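Local coordinates for protein carbohydrate esterase family 2 (CE2) (Chaetomium olivicolor, PDB 4XVH) that probably removes acetyl groups from xylan, combining a GDSL-type esterase domain with a jelly-roll carbohydrate-binding domain, at residues A269-Q274 / W294-S299; T186-N191 / G195-P200. One frame throughout, in Å; residues are numbered along the deposited sequence.

Contact 1: residues A269-Q274 / W294-S299; sequences AQKTTQ and WPTQGS
Lys271, in the first turn of helix 270-285, reaches across to the loop of Trp294 and Thr296, and its side chain carries the whole contact. The CB bond already points toward the loop. With CG anti to the backbone N (chi1 -178°), the chain leaves the helix flank and CG comes alongside the hydroxyl of Thr296, 3.9 Å from OG1, the two side chains running past each other in opposite directions. A bend at chi2 (52°) carries CD on, and CE then lies 3.4 Å from Trp294 O. A second bend, at chi4, sets NZ against that same oxygen at 2.7 Å, in the plane of the carbonyl. The helix is the one that links neighbouring parallel strands 250-254 and 289-292 in the sheet of this SGNH-type hydrolase domain, so the lysine ties the start of the helix to the loop that follows the edge strand. NZ also bonds Ser256 O, from the loop after strand 250-254, and makes a weak bond of 3.3 Å to Thr296 OG1. That hydroxyl is held more firmly as a donor to Leu259 O, and a threonine suits the place because its oxygen can give a proton to one neighbour while accepting from another. Thr296 N lies 3.1 Å from NZ, but both are donors and no bond results. A lysine fits here because its flexible stem can be buried while its three N-H groups serve separate acceptors; the carbonyls around it probably help to stabilise the buried charge. Trp294, whose indole leads away from the lysine, packs on Thr311 and Glu315 of helix 309-327.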
ATOM      1  N   ALA A 269      24.832   5.055  11.922  1.00 31.79           N
ATOM      2  CA  ALA A 269      24.741   5.155  10.455  1.00 30.43           C
ATOM      3  C   ALA A 269      23.586   4.331   9.904  1.00 29.11           C
ATOM      4  O   ALA A 269      23.777   3.488   9.024  1.00 26.94           O
ATOM      5  CB  ALA A 269      26.066   4.702   9.792  1.00 31.70           C
ATOM      6  N   GLN A 270      22.382   4.567  10.419  1.00 28.18           N
ATOM      7  CA  GLN A 270      21.273   3.663  10.143  1.00 26.84           C
ATOM      8  C   GLN A 270      20.948   3.492   8.634  1.00 27.67           C
ATOM      9  O   GLN A 270      20.694   2.361   8.164  1.00 27.21           O
ATOM     10  CB  GLN A 270      20.025   4.132  10.906  1.00 24.00           C
ATOM     11  CG  GLN A 270      20.148   3.985  12.405  1.00 25.24           C
ATOM     12  CD  GLN A 270      18.793   3.976  13.070  1.00 25.46           C
ATOM     13  OE1 GLN A 270      17.837   4.617  12.588  1.00 23.65           O
ATOM     14  NE2 GLN A 270      18.680   3.220  14.152  1.00 25.25           N
ATOM     15  N   LYS A 271      20.973   4.590   7.878  1.00 25.99           N
ATOM     16  CA  LYS A 271      20.588   4.547   6.464  1.00 24.51           C
ATOM     17  C   LYS A 271      21.600   3.770   5.621  1.00 25.33           C
ATOM     18  O   LYS A 271      21.245   2.943   4.788  1.00 22.13           O
ATOM     19  CB  LYS A 271      20.428   5.957   5.913  1.00 24.59           C
ATOM     20  CG  LYS A 271      19.978   6.035   4.445  1.00 24.38           C
ATOM     21  CD  LYS A 271      18.709   5.205   4.158  1.00 23.02           C
ATOM     22  CE  LYS A 271      18.122   5.542   2.771  1.00 21.40           C
ATOM     23  NZ  LYS A 271      17.471   6.887   2.785  1.00 20.27           N
ATOM     24  N   THR A 272      22.873   4.054   5.828  1.00 28.02           N
ATOM     25  CA  THR A 272      23.920   3.279   5.154  1.00 29.02           C
ATOM     26  C   THR A 272      23.864   1.811   5.590  1.00 28.95           C
ATOM     27  O   THR A 272      23.970   0.915   4.764  1.00 30.10           O
ATOM     28  CB  THR A 272      25.293   3.882   5.445  1.00 30.85           C
ATOM     29  OG1 THR A 272      25.342   5.184   4.845  1.00 31.43           O
ATOM     30  CG2 THR A 272      26.439   3.002   4.894  1.00 31.61           C
ATOM     31  N   THR A 273      23.690   1.561   6.887  1.00 29.40           N
ATOM     32  CA  THR A 273      23.607   0.185   7.392  1.00 28.94           C
ATOM     33  C   THR A 273      22.443  -0.583   6.716  1.00 27.84           C
ATOM     34  O   THR A 273      22.624  -1.726   6.266  1.00 26.74           O
ATOM     35  CB  THR A 273      23.435   0.158   8.919  1.00 27.86           C
ATOM     36  OG1 THR A 273      24.563   0.798   9.532  1.00 28.73           O
ATOM     37  CG2 THR A 273      23.364  -1.276   9.435  1.00 28.97           C
ATOM     38  N   GLN A 274      21.262   0.042   6.641  1.00 26.16           N
ATOM     39  CA  GLN A 274      20.112  -0.589   5.973  1.00 24.99           C
ATOM     40  C   GLN A 274      20.379  -0.793   4.495  1.00 26.18           C
ATOM     41  O   GLN A 274      20.009  -1.819   3.921  1.00 26.74           O
ATOM     42  CB  GLN A 274      18.832   0.239   6.104  1.00 23.09           C
ATOM     43  CG  GLN A 274      17.592  -0.507   5.562  1.00 21.77           C
ATOM     44  CD  GLN A 274      16.454   0.414   5.175  1.00 21.54           C
ATOM     45  OE1 GLN A 274      16.665   1.603   4.894  1.00 21.10           O
ATOM     46  NE2 GLN A 274      15.223  -0.133   5.165  1.00 20.24           N
ATOM     47  N   TRP A 294      15.981   5.234  -1.993  1.00 18.05           N
ATOM     48  CA  TRP A 294      15.100   6.332  -1.652  1.00 18.64           C
ATOM     49  C   TRP A 294      15.886   7.253  -0.715  1.00 19.80           C
ATOM     50  O   TRP A 294      16.054   6.972   0.475  1.00 19.95           O
ATOM     51  CB  TRP A 294      13.794   5.833  -1.001  1.00 17.96           C
ATOM     52  CG  TRP A 294      12.691   6.862  -0.958  1.00 16.87           C
ATOM     53  CD1 TRP A 294      12.813   8.211  -1.156  1.00 17.07           C
ATOM     54  CD2 TRP A 294      11.287   6.611  -0.725  1.00 15.24           C
ATOM     55  NE1 TRP A 294      11.562   8.821  -1.063  1.00 17.28           N
ATOM     56  CE2 TRP A 294      10.616   7.861  -0.799  1.00 16.25           C
ATOM     57  CE3 TRP A 294      10.538   5.448  -0.468  1.00 13.79           C
ATOM     58  CZ2 TRP A 294       9.220   7.988  -0.622  1.00 14.77           C
ATOM     59  CZ3 TRP A 294       9.150   5.568  -0.292  1.00 13.55           C
ATOM     60  CH2 TRP A 294       8.512   6.840  -0.371  1.00 13.66           C
ATOM     61  N   PRO A 295      16.430   8.337  -1.274  1.00 21.10           N
ATOM     62  CA  PRO A 295      17.265   9.242  -0.479  1.00 21.76           C
ATOM     63  C   PRO A 295      16.485   9.767   0.731  1.00 21.29           C
ATOM     64  O   PRO A 295      15.277  10.012   0.640  1.00 19.87           O
ATOM     65  CB  PRO A 295      17.608  10.365  -1.451  1.00 21.43           C
ATOM     66  CG  PRO A 295      17.421   9.791  -2.804  1.00 21.41           C
ATOM     67  CD  PRO A 295      16.345   8.734  -2.691  1.00 20.80           C
ATOM     68  N   THR A 296      17.169   9.873   1.863  1.00 21.50           N
ATOM     69  CA  THR A 296      16.595  10.462   3.072  1.00 21.10           C
ATOM     70  C   THR A 296      15.883  11.745   2.695  1.00 21.55           C
ATOM     71  O   THR A 296      16.426  12.566   1.986  1.00 23.11           O
ATOM     72  CB  THR A 296      17.686  10.756   4.124  1.00 22.20           C
ATOM     73  OG1 THR A 296      18.366   9.532   4.456  1.00 21.65           O
ATOM     74  CG2 THR A 296      17.069  11.363   5.397  1.00 22.50           C
ATOM     75  N   GLN A 297      14.652  11.906   3.155  1.00 21.13           N
ATOM     76  CA  GLN A 297      13.819  13.035   2.746  1.00 20.22           C
ATOM     77  C   GLN A 297      14.329  14.359   3.328  1.00 21.69           C
ATOM     78  O   GLN A 297      15.162  14.363   4.243  1.00 20.98           O
ATOM     79  CB  GLN A 297      12.374  12.767   3.196  1.00 16.59           C
ATOM     80  CG  GLN A 297      12.249  12.584   4.719  1.00 16.85           C
ATOM     81  CD  GLN A 297      10.802  12.277   5.159  1.00 20.19           C
ATOM     82  OE1 GLN A 297       9.850  12.422   4.373  1.00 18.80           O
ATOM     83  NE2 GLN A 297      10.645  11.840   6.406  1.00 18.92           N
ATOM     84  N   GLY A 298      13.804  15.475   2.829  1.00 21.82           N
ATOM     85  CA  GLY A 298      14.118  16.784   3.395  1.00 23.43           C
ATOM     86  C   GLY A 298      13.248  17.185   4.578  1.00 24.52           C
ATOM     87  O   GLY A 298      12.529  16.356   5.172  1.00 23.80           O
ATOM     88  N   SER A 299      13.279  18.474   4.918  1.00 25.31           N
ATOM     89  CA  SER A 299      12.583  18.929   6.115  1.00 27.47           C
ATOM     90  C   SER A 299      11.061  19.011   5.948  1.00 26.70           C
ATOM     91  O   SER A 299      10.336  18.987   6.939  1.00 27.83           O
ATOM     92  CB  SER A 299      13.108  20.292   6.539  1.00 31.78           C
ATOM     93  OG  SER A 299      12.901  21.205   5.486  1.00 34.26           O
TER

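Contact 2: residues T186-N191 / G195-P200; sequences TRYGAN and GSYPFP
The edge of the Tyr197 ring meets the face of Tyr188 in a T-shaped pair, centroids 5.0 Å apart and planes at 81°, with Tyr197 CD1 over the centre of the Tyr188 ring. Pro198 adds an apolar neighbour, its CD 3.4 Å from Tyr188 CE1. Replacing Tyr188 by an alanine would probably open a gap beside Tyr197 CD1 and Pro198 CD, leaving the Tyr197 edge without its aromatic face. In the next shell, Tyr188 N gives a nearly straight bond of 2.9 Å to Ser196 OG, which chi1 of 58° tucks back over its own backbone; the hydroxyl in turn bonds Ala193 O. Both segments lie in the irregular loop between helix 181-184 and strand 207-211 of the hydrolase domain, against the N-terminal part, probably the jelly-roll carbohydrate-binding domain, where Trp17 NE1 bonds Tyr188 O and Arg7 makes a cation-pi contact with Tyr197. Tyr197 N bonds Thr186 O at 2.9 Å, and a water bridges that oxygen to Tyr197 O. Thr186 OG1 accepts from Gly195 N at 3.0 Å while also bonding Gln183 O; Gly195 has a phi of 70°, easy without a side chain. Farther out, extended Arg187 bonds Ala190 O in its guanidinium plane through NH1 and pairs with Asp194 through NE.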
ATOM      1  N   THR A 186       0.142 -13.288   4.480  1.00 20.60           N
ATOM      2  CA  THR A 186      -0.555 -14.558   4.188  1.00 21.52           C
ATOM      3  C   THR A 186      -2.071 -14.450   4.345  1.00 22.14           C
ATOM      4  O   THR A 186      -2.803 -15.416   4.089  1.00 21.06           O
ATOM      5  CB  THR A 186      -0.103 -15.729   5.096  1.00 23.47           C
ATOM      6  OG1 THR A 186      -0.523 -15.488   6.442  1.00 23.58           O
ATOM      7  CG2 THR A 186       1.416 -15.921   5.058  1.00 24.63           C
ATOM      8  N   ARG A 187      -2.544 -13.286   4.776  1.00 21.22           N
ATOM      9  CA  ARG A 187      -3.959 -13.137   5.111  1.00 22.32           C
ATOM     10  C   ARG A 187      -4.742 -12.548   3.963  1.00 21.58           C
ATOM     11  O   ARG A 187      -4.194 -11.753   3.229  1.00 21.01           O
ATOM     12  CB  ARG A 187      -4.112 -12.228   6.358  1.00 22.16           C
ATOM     13  CG  ARG A 187      -3.471 -12.798   7.619  1.00 22.58           C
ATOM     14  CD  ARG A 187      -3.598 -11.794   8.762  1.00 21.79           C
ATOM     15  NE  ARG A 187      -3.154 -12.380  10.022  1.00 22.48           N
ATOM     16  CZ  ARG A 187      -3.312 -11.785  11.195  1.00 23.96           C
ATOM     17  NH1 ARG A 187      -3.908 -10.596  11.261  1.00 21.11           N
ATOM     18  NH2 ARG A 187      -2.876 -12.380  12.295  1.00 25.11           N
ATOM     19  N   TYR A 188      -6.023 -12.897   3.827  1.00 22.91           N
ATOM     20  CA  TYR A 188      -6.835 -12.312   2.761  1.00 21.56           C
ATOM     21  C   TYR A 188      -7.101 -10.856   3.108  1.00 20.67           C
ATOM     22  O   TYR A 188      -6.457  -9.961   2.570  1.00 20.58           O
ATOM     23  CB  TYR A 188      -8.181 -13.031   2.558  1.00 22.73           C
ATOM     24  CG  TYR A 188      -8.538 -13.105   1.073  1.00 24.17           C
ATOM     25  CD1 TYR A 188      -8.938 -14.298   0.476  1.00 25.78           C
ATOM     26  CD2 TYR A 188      -8.280 -12.006   0.242  1.00 22.47           C
ATOM     27  CE1 TYR A 188      -9.220 -14.357  -0.890  1.00 26.39           C
ATOM     28  CE2 TYR A 188      -8.536 -12.056  -1.114  1.00 22.81           C
ATOM     29  CZ  TYR A 188      -9.013 -13.229  -1.672  1.00 23.54           C
ATOM     30  OH  TYR A 188      -9.235 -13.238  -3.031  1.00 22.29           O
ATOM     31  N   GLY A 189      -8.062 -10.616   4.004  1.00 20.30           N
ATOM     32  CA  GLY A 189      -8.211  -9.293   4.584  1.00 19.93           C
ATOM     33  C   GLY A 189      -7.255  -9.205   5.749  1.00 20.73           C
ATOM     34  O   GLY A 189      -6.852 -10.246   6.290  1.00 21.51           O
ATOM     35  N   ALA A 190      -6.905  -7.985   6.156  1.00 19.52           N
ATOM     36  CA  ALA A 190      -5.872  -7.795   7.171  1.00 19.12           C
ATOM     37  C   ALA A 190      -6.133  -8.491   8.485  1.00 20.76           C
ATOM     38  O   ALA A 190      -5.174  -8.857   9.167  1.00 22.34           O
ATOM     39  CB  ALA A 190      -5.660  -6.316   7.448  1.00 17.28           C
ATOM     40  N   ASN A 191      -7.402  -8.661   8.878  1.00 21.59           N
ATOM     41  CA  ASN A 191      -7.675  -9.319  10.153  1.00 23.82           C
ATOM     42  C   ASN A 191      -8.212 -10.726   9.963  1.00 25.22           C
ATOM     43  O   ASN A 191      -8.733 -11.295  10.884  1.00 25.74           O
ATOM     44  CB  ASN A 191      -8.666  -8.523  10.988  1.00 24.68           C
ATOM     45  CG  ASN A 191      -8.177  -7.134  11.294  1.00 26.67           C
ATOM     46  OD1 ASN A 191      -8.875  -6.156  11.042  1.00 30.05           O
ATOM     47  ND2 ASN A 191      -6.991  -7.036  11.847  1.00 24.49           N
ATOM     48  N   GLY A 195      -2.750 -17.437   6.725  1.00 25.89           N
ATOM     49  CA  GLY A 195      -2.872 -18.326   5.587  1.00 28.27           C
ATOM     50  C   GLY A 195      -4.192 -18.281   4.828  1.00 29.19           C
ATOM     51  O   GLY A 195      -4.438 -19.146   3.980  1.00 31.29           O
ATOM     52  N   SER A 196      -5.037 -17.287   5.089  1.00 27.40           N
ATOM     53  CA  SER A 196      -6.342 -17.264   4.433  1.00 26.51           C
ATOM     54  C   SER A 196      -6.283 -16.733   2.994  1.00 25.61           C
ATOM     55  O   SER A 196      -7.235 -16.903   2.270  1.00 25.92           O
ATOM     56  CB  SER A 196      -7.369 -16.444   5.245  1.00 25.45           C
ATOM     57  OG  SER A 196      -6.959 -15.093   5.455  1.00 22.43           O
ATOM     58  N   TYR A 197      -5.208 -16.069   2.578  1.00 24.22           N
ATOM     59  CA  TYR A 197      -5.103 -15.705   1.150  1.00 22.86           C
ATOM     60  C   TYR A 197      -4.702 -16.915   0.305  1.00 24.85           C
ATOM     61  O   TYR A 197      -3.631 -17.475   0.506  1.00 22.20           O
ATOM     62  CB  TYR A 197      -4.091 -14.566   0.929  1.00 20.91           C
ATOM     63  CG  TYR A 197      -4.072 -14.025  -0.509  1.00 18.84           C
ATOM     64  CD1 TYR A 197      -5.243 -13.542  -1.129  1.00 18.68           C
ATOM     65  CD2 TYR A 197      -2.890 -13.985  -1.230  1.00 18.46           C
ATOM     66  CE1 TYR A 197      -5.219 -13.045  -2.436  1.00 21.40           C
ATOM     67  CE2 TYR A 197      -2.847 -13.483  -2.530  1.00 17.93           C
ATOM     68  CZ  TYR A 197      -4.017 -13.024  -3.129  1.00 21.07           C
ATOM     69  OH  TYR A 197      -3.957 -12.559  -4.420  1.00 20.91           O
ATOM     70  N   PRO A 198      -5.545 -17.305  -0.667  1.00 25.57           N
ATOM     71  CA  PRO A 198      -5.217 -18.531  -1.403  1.00 26.58           C
ATOM     72  C   PRO A 198      -4.229 -18.310  -2.556  1.00 24.94           C
ATOM     73  O   PRO A 198      -3.926 -19.269  -3.247  1.00 25.15           O
ATOM     74  CB  PRO A 198      -6.580 -19.003  -1.926  1.00 28.47           C
ATOM     75  CG  PRO A 198      -7.398 -17.800  -2.062  1.00 28.59           C
ATOM     76  CD  PRO A 198      -6.850 -16.751  -1.066  1.00 26.57           C
ATOM     77  N   PHE A 199      -3.731 -17.090  -2.752  1.00 21.39           N
ATOM     78  CA  PHE A 199      -2.861 -16.830  -3.910  1.00 24.54           C
ATOM     79  C   PHE A 199      -3.497 -17.335  -5.236  1.00 23.33           C
ATOM     80  O   PHE A 199      -2.941 -18.209  -5.932  1.00 23.52           O
ATOM     81  CB  PHE A 199      -1.490 -17.450  -3.652  1.00 26.10           C
ATOM     82  CG  PHE A 199      -0.707 -16.684  -2.610  1.00 25.88           C
ATOM     83  CD1 PHE A 199      -0.022 -15.526  -2.970  1.00 24.91           C
ATOM     84  CD2 PHE A 199      -0.721 -17.074  -1.278  1.00 27.04           C
ATOM     85  CE1 PHE A 199       0.663 -14.760  -2.018  1.00 25.80           C
ATOM     86  CE2 PHE A 199      -0.024 -16.328  -0.304  1.00 27.10           C
ATOM     87  CZ  PHE A 199       0.665 -15.161  -0.677  1.00 26.65           C
ATOM     88  N   PRO A 200      -4.688 -16.801  -5.574  1.00 22.73           N
ATOM     89  CA  PRO A 200      -5.350 -17.242  -6.808  1.00 25.20           C
ATOM     90  C   PRO A 200      -4.512 -16.854  -8.014  1.00 21.75           C
ATOM     91  O   PRO A 200      -3.860 -15.792  -8.014  1.00 20.59           O
ATOM     92  CB  PRO A 200      -6.672 -16.471  -6.804  1.00 21.88           C
ATOM     93  CG  PRO A 200      -6.322 -15.221  -6.026  1.00 20.50           C
ATOM     94  CD  PRO A 200      -5.446 -15.726  -4.918  1.00 21.28           C
TER
HETATM   95  O   HOH W   1      -1.923 -17.332   2.411  1.00 29.00           O

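Overall arrangement
The contacts lie on opposite sides of the chain's centre, their own centres 32 Å apart, and share no helix or strand, although both belong to the GDSL-like hydrolase part of the chain. Contact 1 is partly buried and joins helix 270-285 to the loop about 20 residues further on through a single charged side chain. Contact 2 is a surface contact within one irregular loop, where only three residues separate the segments, and it buries roughly three times the area through aromatic packing, backbone bonds and a bridging water. Their settings differ accordingly: 269-274/294-299 stays among elements of the parallel-sheet domain, whereas 186-191/195-200 lies against what is probably the carbohydrate-binding domain.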